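Local coordinates for protein alginate lyase (Chitinophaga sp. MD30, PDB 6KCW) that cleaves alginate as a bacterial polysaccharide lyase of family 36, with one and the same kind of side chain thought to act as base and acid, at residues N11-G16 with S38-G43; Y76-H81 with I230-L235. All blocks are in the same frame, centred on the assembly; numbering follows the deposited sequence.

Contacts 1 and 2, their centres about 12 Å apart, meet at a single calcium ion. Contact 1 ties the loop after strand 5-8 to strand 38-41 and the turn that follows it, and supplies Asn11 and Gly43 to the metal. Contact 2 pairs strands 71-80 and 228-241 of the same antiparallel sheet and supplies Asp233. Gly43 O and Asp233 OD2 lie 3.7 Å apart as fellow ligands, Asn9 adds its carbonyl oxygen, and two waters are shared by both contacts. Ser41 OG also packs against Tyr231 CE2 at 3.7 Å. The calcium thus joins the exposed edge of the sheet, with its loop, to the more buried strand pair of contact 2.

Contact 1: N11-G16 with S38-G43; sequences NNYATG and SYISDG. With CA (calcium ion), chain C.
Ile40 O accepts a hydrogen bond of 2.9 Å from Gly16 N, which lies in the carbonyl plane, and a weaker CA-H...O contact from Thr15, whose CA is 3.1 Å away. The return bond, Ile40 N to Gly16 O, is equally short at 2.9 Å, but its donor stands 40° out of the carbonyl plane. Together they make Gly16 and Ile40 an antiparallel hydrogen-bonded pair, the start of the short ladder between strands 16-17 and 38-41. Tyr39 lays its ring on this backbone: with CG anti to the backbone N (chi1 179°), Gly16 N sits over one face, offset toward the rim, and CE2 comes 3.3 Å from Gly16 CA. Farther along the same side chain, OH meets the methyl CG2 of Thr15. The hydroxyl of Thr15 takes the other branch, held beside its own backbone N, and OG1 accepts a hydrogen bond of 3.2 Å from Asp42 N. Across the backbone from Tyr39, Ile40 packs CG1 against Tyr13 CB at 3.7 Å, the two side chains crossing at about a right angle; Trp10 and Tyr18 also touch Ile40. The phenol of Tyr13 leads away to a hydrogen bond with Asp26. Asp42 and Gly43, both with positive phi, form the two-residue turn of a hairpin leading into strand 44-49. Here Asn11 OD1 and Gly43 O, one side-chain amide and one main-chain carbonyl, bind calcium at 2.2 and 2.3 Å. Asn9 O, both carboxylate oxygens of Asp233 and two waters complete the site. These oxygens of Asn11 and Gly43, side by side on the ion, would probably repel each other without it; calcium makes their meeting a cross-link, while the Gly16-Ile40 pair and the Thr15 bond hold the far end of the loop.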
ATOM      1  N   ASN A  11       7.128 -19.224   1.286  1.00 44.78           N
ATOM      2  CA  ASN A  11       6.909 -20.656   1.120  1.00 44.82           C
ATOM      3  C   ASN A  11       7.880 -21.504   1.930  1.00 43.83           C
ATOM      4  O   ASN A  11       7.599 -22.680   2.184  1.00 41.36           O
ATOM      5  CB  ASN A  11       7.000 -21.014  -0.354  1.00 42.66           C
ATOM      6  CG  ASN A  11       5.790 -20.570  -1.108  1.00 46.26           C
ATOM      7  OD1 ASN A  11       4.853 -20.048  -0.510  1.00 42.30           O
ATOM      8  ND2 ASN A  11       5.793 -20.759  -2.425  1.00 45.00           N
ATOM      9  N   ASN A  12       9.011 -20.935   2.322  1.00 44.13           N
ATOM     10  CA  ASN A  12       9.946 -21.561   3.241  1.00 45.85           C
ATOM     11  C   ASN A  12       9.530 -21.409   4.697  1.00 46.58           C
ATOM     12  O   ASN A  12      10.270 -21.849   5.580  1.00 46.56           O
ATOM     13  CB  ASN A  12      11.336 -20.954   3.047  1.00 44.61           C
ATOM     14  CG  ASN A  12      11.348 -19.440   3.269  1.00 48.16           C
ATOM     15  OD1 ASN A  12      10.452 -18.710   2.814  1.00 44.83           O
ATOM     16  ND2 ASN A  12      12.368 -18.965   3.973  1.00 49.08           N
ATOM     17  N   TYR A  13       8.383 -20.796   4.976  1.00 43.34           N
ATOM     18  CA  TYR A  13       7.967 -20.557   6.348  1.00 45.27           C
ATOM     19  C   TYR A  13       6.963 -21.598   6.797  1.00 49.54           C
ATOM     20  O   TYR A  13       6.142 -22.079   6.006  1.00 52.69           O
ATOM     21  CB  TYR A  13       7.358 -19.163   6.532  1.00 46.03           C
ATOM     22  CG  TYR A  13       8.415 -18.131   6.725  1.00 46.81           C
ATOM     23  CD1 TYR A  13       9.009 -17.945   7.973  1.00 45.35           C
ATOM     24  CD2 TYR A  13       8.859 -17.368   5.652  1.00 43.40           C
ATOM     25  CE1 TYR A  13      10.004 -17.012   8.152  1.00 42.47           C
ATOM     26  CE2 TYR A  13       9.856 -16.442   5.811  1.00 44.89           C
ATOM     27  CZ  TYR A  13      10.421 -16.260   7.067  1.00 46.08           C
ATOM     28  OH  TYR A  13      11.418 -15.329   7.214  1.00 49.12           O
ATOM     29  N   ALA A  14       7.061 -21.941   8.077  1.00 49.91           N
ATOM     30  CA  ALA A  14       6.041 -22.690   8.780  1.00 47.24           C
ATOM     31  C   ALA A  14       4.785 -21.849   8.962  1.00 50.31           C
ATOM     32  O   ALA A  14       4.846 -20.628   9.184  1.00 50.04           O
ATOM     33  CB  ALA A  14       6.561 -23.098  10.159  1.00 49.19           C
ATOM     34  N   THR A  15       3.632 -22.514   8.907  1.00 44.25           N
ATOM     35  CA  THR A  15       2.453 -21.907   9.498  1.00 45.43           C
ATOM     36  C   THR A  15       2.759 -21.544  10.952  1.00 45.19           C
ATOM     37  O   THR A  15       3.386 -22.314  11.687  1.00 45.59           O
ATOM     38  CB  THR A  15       1.247 -22.844   9.405  1.00 41.71           C
ATOM     39  OG1 THR A  15       0.898 -23.040   8.040  1.00 40.68           O
ATOM     40  CG2 THR A  15       0.050 -22.249  10.127  1.00 43.48           C
ATOM     41  N   GLY A  16       2.371 -20.348  11.351  1.00 46.09           N
ATOM     42  CA  GLY A  16       2.707 -19.858  12.671  1.00 45.46           C
ATOM     43  C   GLY A  16       3.227 -18.434  12.617  1.00 47.51           C
ATOM     44  O   GLY A  16       3.519 -17.885  11.564  1.00 43.01           O
ATOM     45  N   SER A  38       1.240 -10.441  12.504  1.00 48.21           N
ATOM     46  CA  SER A  38       1.823 -11.086  11.337  1.00 46.15           C
ATOM     47  C   SER A  38       1.985 -12.569  11.617  1.00 48.39           C
ATOM     48  O   SER A  38       2.585 -12.959  12.627  1.00 47.02           O
ATOM     49  CB  SER A  38       3.159 -10.460  10.949  1.00 46.04           C
ATOM     50  OG  SER A  38       3.995 -10.341  12.080  1.00 52.15           O
ATOM     51  N   TYR A  39       1.447 -13.382  10.711  1.00 45.01           N
ATOM     52  CA  TYR A  39       1.294 -14.813  10.910  1.00 42.70           C
ATOM     53  C   TYR A  39       1.356 -15.463   9.535  1.00 45.15           C
ATOM     54  O   TYR A  39       0.664 -15.015   8.612  1.00 43.62           O
ATOM     55  CB  TYR A  39      -0.039 -15.107  11.610  1.00 42.35           C
ATOM     56  CG  TYR A  39      -0.339 -16.569  11.858  1.00 46.69           C
ATOM     57  CD1 TYR A  39      -0.994 -17.341  10.897  1.00 46.96           C
ATOM     58  CD2 TYR A  39       0.010 -17.176  13.061  1.00 45.64           C
ATOM     59  CE1 TYR A  39      -1.277 -18.689  11.126  1.00 46.91           C
ATOM     60  CE2 TYR A  39      -0.271 -18.515  13.297  1.00 43.99           C
ATOM     61  CZ  TYR A  39      -0.907 -19.268  12.325  1.00 46.75           C
ATOM     62  OH  TYR A  39      -1.191 -20.599  12.548  1.00 48.36           O
ATOM     63  N   ILE A  40       2.211 -16.474   9.386  1.00 41.25           N
ATOM     64  CA  ILE A  40       2.241 -17.255   8.156  1.00 40.31           C
ATOM     65  C   ILE A  40       1.114 -18.273   8.221  1.00 41.81           C
ATOM     66  O   ILE A  40       1.105 -19.157   9.084  1.00 40.36           O
ATOM     67  CB  ILE A  40       3.596 -17.944   7.941  1.00 42.42           C
ATOM     68  CG1 ILE A  40       4.726 -16.929   7.897  1.00 40.81           C
ATOM     69  CG2 ILE A  40       3.603 -18.684   6.593  1.00 42.12           C
ATOM     70  CD1 ILE A  40       4.690 -16.054   6.628  1.00 46.88           C
ATOM     71  N   SER A  41       0.162 -18.148   7.312  1.00 41.25           N
ATOM     72  CA  SER A  41      -0.966 -19.064   7.205  1.00 42.78           C
ATOM     73  C   SER A  41      -0.861 -19.765   5.849  1.00 47.96           C
ATOM     74  O   SER A  41      -1.196 -19.180   4.810  1.00 50.08           O
ATOM     75  CB  SER A  41      -2.283 -18.306   7.368  1.00 40.66           C
ATOM     76  OG  SER A  41      -3.398 -19.141   7.107  1.00 46.71           O
ATOM     77  N   ASP A  42      -0.366 -21.007   5.854  1.00 51.69           N
ATOM     78  CA  ASP A  42      -0.304 -21.846   4.650  1.00 49.73           C
ATOM     79  C   ASP A  42       0.517 -21.187   3.541  1.00 49.52           C
ATOM     80  O   ASP A  42       0.076 -21.070   2.394  1.00 53.69           O
ATOM     81  CB  ASP A  42      -1.707 -22.192   4.145  1.00 50.51           C
ATOM     82  CG  ASP A  42      -2.056 -23.656   4.341  1.00 62.00           C
ATOM     83  OD1 ASP A  42      -1.380 -24.337   5.146  1.00 64.31           O
ATOM     84  OD2 ASP A  42      -3.010 -24.129   3.681  1.00 64.09           O
ATOM     85  N   GLY A  43       1.730 -20.766   3.883  1.00 45.85           N
ATOM     86  CA  GLY A  43       2.616 -20.212   2.881  1.00 47.71           C
ATOM     87  C   GLY A  43       2.326 -18.788   2.456  1.00 46.96           C
ATOM     88  O   GLY A  43       3.008 -18.287   1.555  1.00 44.69           O
TER
HETATM   89 CA    CA C 302       3.512 -18.310  -0.702  1.00 45.25          CA
HETATM   90  O   HOH W   1       2.633 -20.224  -1.019  1.00 30.00           O
HETATM   91  O   HOH W   2       4.138 -18.424  -3.296  1.00 35.68           O

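Contact 2: Y76-H81 with I230-L235; sequences YDVRFH and IYYDNL. With CA (calcium ion), chain C.
Tyr231 meets Arg79 along much of its length, starting at CB, which lies 3.8 Å from Arg79 O. With CG beside its own backbone N (chi1 -54°), the ring presents an edge to that same carbonyl and a face to the guanidinium. CG meets NH2, while CD1 and CE1 both lie under NH1, the former at 3.5 Å. The guanidinium, brought back by bends at chi2 and chi3, stacks nearly flat on the ring, with planes 14° apart, in a cation-pi contact. At the tip, Tyr231 OH comes 3.0 Å from CD2 at the edge of the His81 imidazole, whose ND1 bonds to Gln83 N. Beneath the stack, Tyr231 N to Arg79 O and Arg79 N to Tyr231 O, both 2.8 Å, close a hydrogen-bonded pair.

Asp77 and Asp233 form the next such pair. Asn234 ND2 reaches Asp77 OD2 at 3.1 Å, with carboxylate and amide planes almost perpendicular; Asp77 OD1 is held by His164. Asp233 instead grips calcium with both oxygens, OD1 at 2.5 Å.

On the opposite face Val78 CG2 packs against both Ile230 CG2 and Tyr232 CE1, and Phe80 lies alongside Ile230; toward the second sheet of the sandwich, Trp120 meets Phe80 and Ile230, while Tyr232 meets Phe211 and bonds to Thr213. Strands 162-170 and 44-49 flank the pair, a central place in the antiparallel sheet.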
ATOM      1  N   TYR A  76       2.365  -8.300  -6.024  1.00 33.58           N
ATOM      2  CA  TYR A  76       1.995  -9.137  -4.894  1.00 36.87           C
ATOM      3  C   TYR A  76       0.577  -9.616  -5.128  1.00 39.45           C
ATOM      4  O   TYR A  76      -0.154  -9.071  -5.965  1.00 39.24           O
ATOM      5  CB  TYR A  76       2.091  -8.388  -3.556  1.00 38.51           C
ATOM      6  CG  TYR A  76       1.117  -7.233  -3.430  1.00 38.01           C
ATOM      7  CD1 TYR A  76       1.472  -5.962  -3.852  1.00 36.94           C
ATOM      8  CD2 TYR A  76      -0.158  -7.423  -2.909  1.00 36.51           C
ATOM      9  CE1 TYR A  76       0.592  -4.906  -3.744  1.00 38.19           C
ATOM     10  CE2 TYR A  76      -1.043  -6.384  -2.817  1.00 38.21           C
ATOM     11  CZ  TYR A  76      -0.661  -5.125  -3.233  1.00 36.49           C
ATOM     12  OH  TYR A  76      -1.535  -4.073  -3.134  1.00 37.01           O
ATOM     13  N   ASP A  77       0.202 -10.648  -4.387  1.00 37.69           N
ATOM     14  CA  ASP A  77      -1.171 -11.116  -4.353  1.00 38.97           C
ATOM     15  C   ASP A  77      -1.776 -10.759  -3.014  1.00 37.67           C
ATOM     16  O   ASP A  77      -1.078 -10.684  -1.999  1.00 37.92           O
ATOM     17  CB  ASP A  77      -1.263 -12.628  -4.576  1.00 39.75           C
ATOM     18  CG  ASP A  77      -0.834 -13.019  -5.957  1.00 42.15           C
ATOM     19  OD1 ASP A  77      -1.245 -12.324  -6.914  1.00 39.65           O
ATOM     20  OD2 ASP A  77      -0.071 -13.999  -6.087  1.00 44.47           O
ATOM     21  N   VAL A  78      -3.077 -10.534  -3.021  1.00 36.14           N
ATOM     22  CA  VAL A  78      -3.788 -10.171  -1.810  1.00 38.10           C
ATOM     23  C   VAL A  78      -5.156 -10.828  -1.854  1.00 37.29           C
ATOM     24  O   VAL A  78      -5.769 -10.941  -2.921  1.00 39.18           O
ATOM     25  CB  VAL A  78      -3.886  -8.641  -1.649  1.00 38.71           C
ATOM     26  CG1 VAL A  78      -4.459  -8.004  -2.900  1.00 34.34           C
ATOM     27  CG2 VAL A  78      -4.713  -8.301  -0.421  1.00 40.47           C
ATOM     28  N   ARG A  79      -5.602 -11.315  -0.698  1.00 38.06           N
ATOM     29  CA  ARG A  79      -6.884 -11.984  -0.548  1.00 40.77           C
ATOM     30  C   ARG A  79      -7.488 -11.551   0.778  1.00 42.17           C
ATOM     31  O   ARG A  79      -6.808 -11.594   1.808  1.00 40.25           O
ATOM     32  CB  ARG A  79      -6.714 -13.507  -0.578  1.00 42.95           C
ATOM     33  CG  ARG A  79      -7.952 -14.286  -0.999  1.00 46.56           C
ATOM     34  CD  ARG A  79      -8.167 -15.491  -0.095  1.00 51.00           C
ATOM     35  NE  ARG A  79      -6.909 -16.132   0.272  1.00 49.71           N
ATOM     36  CZ  ARG A  79      -6.714 -16.765   1.425  1.00 49.64           C
ATOM     37  NH1 ARG A  79      -7.697 -16.820   2.324  1.00 48.93           N
ATOM     38  NH2 ARG A  79      -5.536 -17.321   1.688  1.00 46.40           N
ATOM     39  N   PHE A  80      -8.743 -11.116   0.753  1.00 41.36           N
ATOM     40  CA  PHE A  80      -9.448 -10.843   1.996  1.00 44.11           C
ATOM     41  C   PHE A  80      -9.998 -12.148   2.548  1.00 48.64           C
ATOM     42  O   PHE A  80     -10.413 -13.032   1.793  1.00 49.11           O
ATOM     43  CB  PHE A  80     -10.578  -9.839   1.783  1.00 41.55           C
ATOM     44  CG  PHE A  80     -10.100  -8.454   1.509  1.00 40.93           C
ATOM     45  CD1 PHE A  80      -9.839  -8.041   0.205  1.00 35.41           C
ATOM     46  CD2 PHE A  80      -9.909  -7.553   2.553  1.00 39.95           C
ATOM     47  CE1 PHE A  80      -9.391  -6.765  -0.047  1.00 37.41           C
ATOM     48  CE2 PHE A  80      -9.459  -6.276   2.312  1.00 36.75           C
ATOM     49  CZ  PHE A  80      -9.203  -5.873   1.014  1.00 39.63           C
ATOM     50  N   HIS A  81      -9.979 -12.266   3.870  1.00 44.96           N
ATOM     51  CA  HIS A  81     -10.447 -13.462   4.536  1.00 45.77           C
ATOM     52  C   HIS A  81     -11.889 -13.777   4.139  1.00 47.14           C
ATOM     53  O   HIS A  81     -12.619 -12.948   3.593  1.00 46.25           O
ATOM     54  CB  HIS A  81     -10.333 -13.288   6.046  1.00 45.78           C
ATOM     55  CG  HIS A  81     -10.725 -14.500   6.829  1.00 48.66           C
ATOM     56  ND1 HIS A  81     -12.005 -14.698   7.298  1.00 49.46           N
ATOM     57  CD2 HIS A  81     -10.005 -15.574   7.227  1.00 47.78           C
ATOM     58  CE1 HIS A  81     -12.054 -15.842   7.956  1.00 49.13           C
ATOM     59  NE2 HIS A  81     -10.855 -16.394   7.926  1.00 45.84           N
ATOM     60  N   ILE A 230      -6.285 -10.361   6.366  1.00 41.57           N
ATOM     61  CA  ILE A 230      -5.903 -10.150   4.975  1.00 42.39           C
ATOM     62  C   ILE A 230      -4.645 -10.970   4.715  1.00 41.57           C
ATOM     63  O   ILE A 230      -3.750 -11.039   5.566  1.00 41.98           O
ATOM     64  CB  ILE A 230      -5.668  -8.650   4.673  1.00 43.84           C
ATOM     65  CG1 ILE A 230      -6.951  -7.843   4.897  1.00 41.34           C
ATOM     66  CG2 ILE A 230      -5.138  -8.443   3.257  1.00 37.62           C
ATOM     67  CD1 ILE A 230      -6.718  -6.373   5.086  1.00 31.12           C
ATOM     68  N   TYR A 231      -4.575 -11.604   3.552  1.00 42.86           N
ATOM     69  CA  TYR A 231      -3.459 -12.477   3.221  1.00 40.57           C
ATOM     70  C   TYR A 231      -2.718 -11.947   2.000  1.00 40.71           C
ATOM     71  O   TYR A 231      -3.331 -11.689   0.959  1.00 36.08           O
ATOM     72  CB  TYR A 231      -3.948 -13.894   2.957  1.00 42.26           C
ATOM     73  CG  TYR A 231      -4.784 -14.510   4.063  1.00 44.44           C
ATOM     74  CD1 TYR A 231      -6.148 -14.256   4.154  1.00 46.11           C
ATOM     75  CD2 TYR A 231      -4.216 -15.367   4.994  1.00 42.28           C
ATOM     76  CE1 TYR A 231      -6.917 -14.837   5.147  1.00 44.25           C
ATOM     77  CE2 TYR A 231      -4.979 -15.951   5.985  1.00 40.75           C
ATOM     78  CZ  TYR A 231      -6.323 -15.680   6.052  1.00 41.40           C
ATOM     79  OH  TYR A 231      -7.076 -16.252   7.036  1.00 44.67           O
ATOM     80  N   TYR A 232      -1.402 -11.806   2.125  1.00 42.36           N
ATOM     81  CA  TYR A 232      -0.526 -11.420   1.030  1.00 37.67           C
ATOM     82  C   TYR A 232       0.385 -12.582   0.637  1.00 39.94           C
ATOM     83  O   TYR A 232       0.670 -13.481   1.435  1.00 40.60           O
ATOM     84  CB  TYR A 232       0.318 -10.196   1.416  1.00 35.86           C
ATOM     85  CG  TYR A 232      -0.499  -9.025   1.934  1.00 42.94           C
ATOM     86  CD1 TYR A 232      -1.182  -8.185   1.057  1.00 41.13           C
ATOM     87  CD2 TYR A 232      -0.583  -8.752   3.297  1.00 35.79           C
ATOM     88  CE1 TYR A 232      -1.925  -7.112   1.526  1.00 38.41           C
ATOM     89  CE2 TYR A 232      -1.331  -7.696   3.766  1.00 40.63           C
ATOM     90  CZ  TYR A 232      -1.997  -6.876   2.872  1.00 37.86           C
ATOM     91  OH  TYR A 232      -2.742  -5.818   3.328  1.00 39.59           O
ATOM     92  N   ASP A 233       0.866 -12.542  -0.607  1.00 39.23           N
ATOM     93  CA  ASP A 233       1.757 -13.578  -1.109  1.00 39.61           C
ATOM     94  C   ASP A 233       2.542 -13.044  -2.300  1.00 41.45           C
ATOM     95  O   ASP A 233       2.116 -12.103  -2.983  1.00 39.54           O
ATOM     96  CB  ASP A 233       0.972 -14.829  -1.519  1.00 40.74           C
ATOM     97  CG  ASP A 233       1.806 -16.091  -1.451  1.00 43.08           C
ATOM     98  OD1 ASP A 233       3.052 -15.975  -1.397  1.00 41.55           O
ATOM     99  OD2 ASP A 233       1.208 -17.193  -1.449  1.00 38.30           O
ATOM    100  N   ASN A 234       3.706 -13.658  -2.533  1.00 39.63           N
ATOM    101  CA  ASN A 234       4.425 -13.543  -3.801  1.00 39.48           C
ATOM    102  C   ASN A 234       4.855 -12.108  -4.097  1.00 42.97           C
ATOM    103  O   ASN A 234       4.663 -11.600  -5.205  1.00 46.72           O
ATOM    104  CB  ASN A 234       3.577 -14.100  -4.946  1.00 41.85           C
ATOM    105  CG  ASN A 234       3.281 -15.579  -4.781  1.00 39.02           C
ATOM    106  OD1 ASN A 234       4.181 -16.368  -4.513  1.00 40.35           O
ATOM    107  ND2 ASN A 234       2.017 -15.958  -4.925  1.00 35.81           N
ATOM    108  N   LEU A 235       5.475 -11.463  -3.108  1.00 39.74           N
ATOM    109  CA  LEU A 235       5.916 -10.084  -3.252  1.00 37.11           C
ATOM    110  C   LEU A 235       7.197 -10.023  -4.072  1.00 38.57           C
ATOM    111  O   LEU A 235       8.207 -10.622  -3.695  1.00 38.48           O
ATOM    112  CB  LEU A 235       6.149  -9.449  -1.882  1.00 39.84           C
ATOM    113  CG  LEU A 235       6.797  -8.060  -1.979  1.00 39.76           C
ATOM    114  CD1 LEU A 235       5.843  -7.031  -2.593  1.00 37.36           C
ATOM    115  CD2 LEU A 235       7.299  -7.593  -0.634  1.00 38.37           C
TER
HETATM  116 CA    CA C 302       3.512 -18.310  -0.702  1.00 45.25          CA
HETATM  117  O   HOH W   1       2.633 -20.224  -1.019  1.00 30.00           O
HETATM  118  O   HOH W   2       4.138 -18.424  -3.296  1.00 35.68           O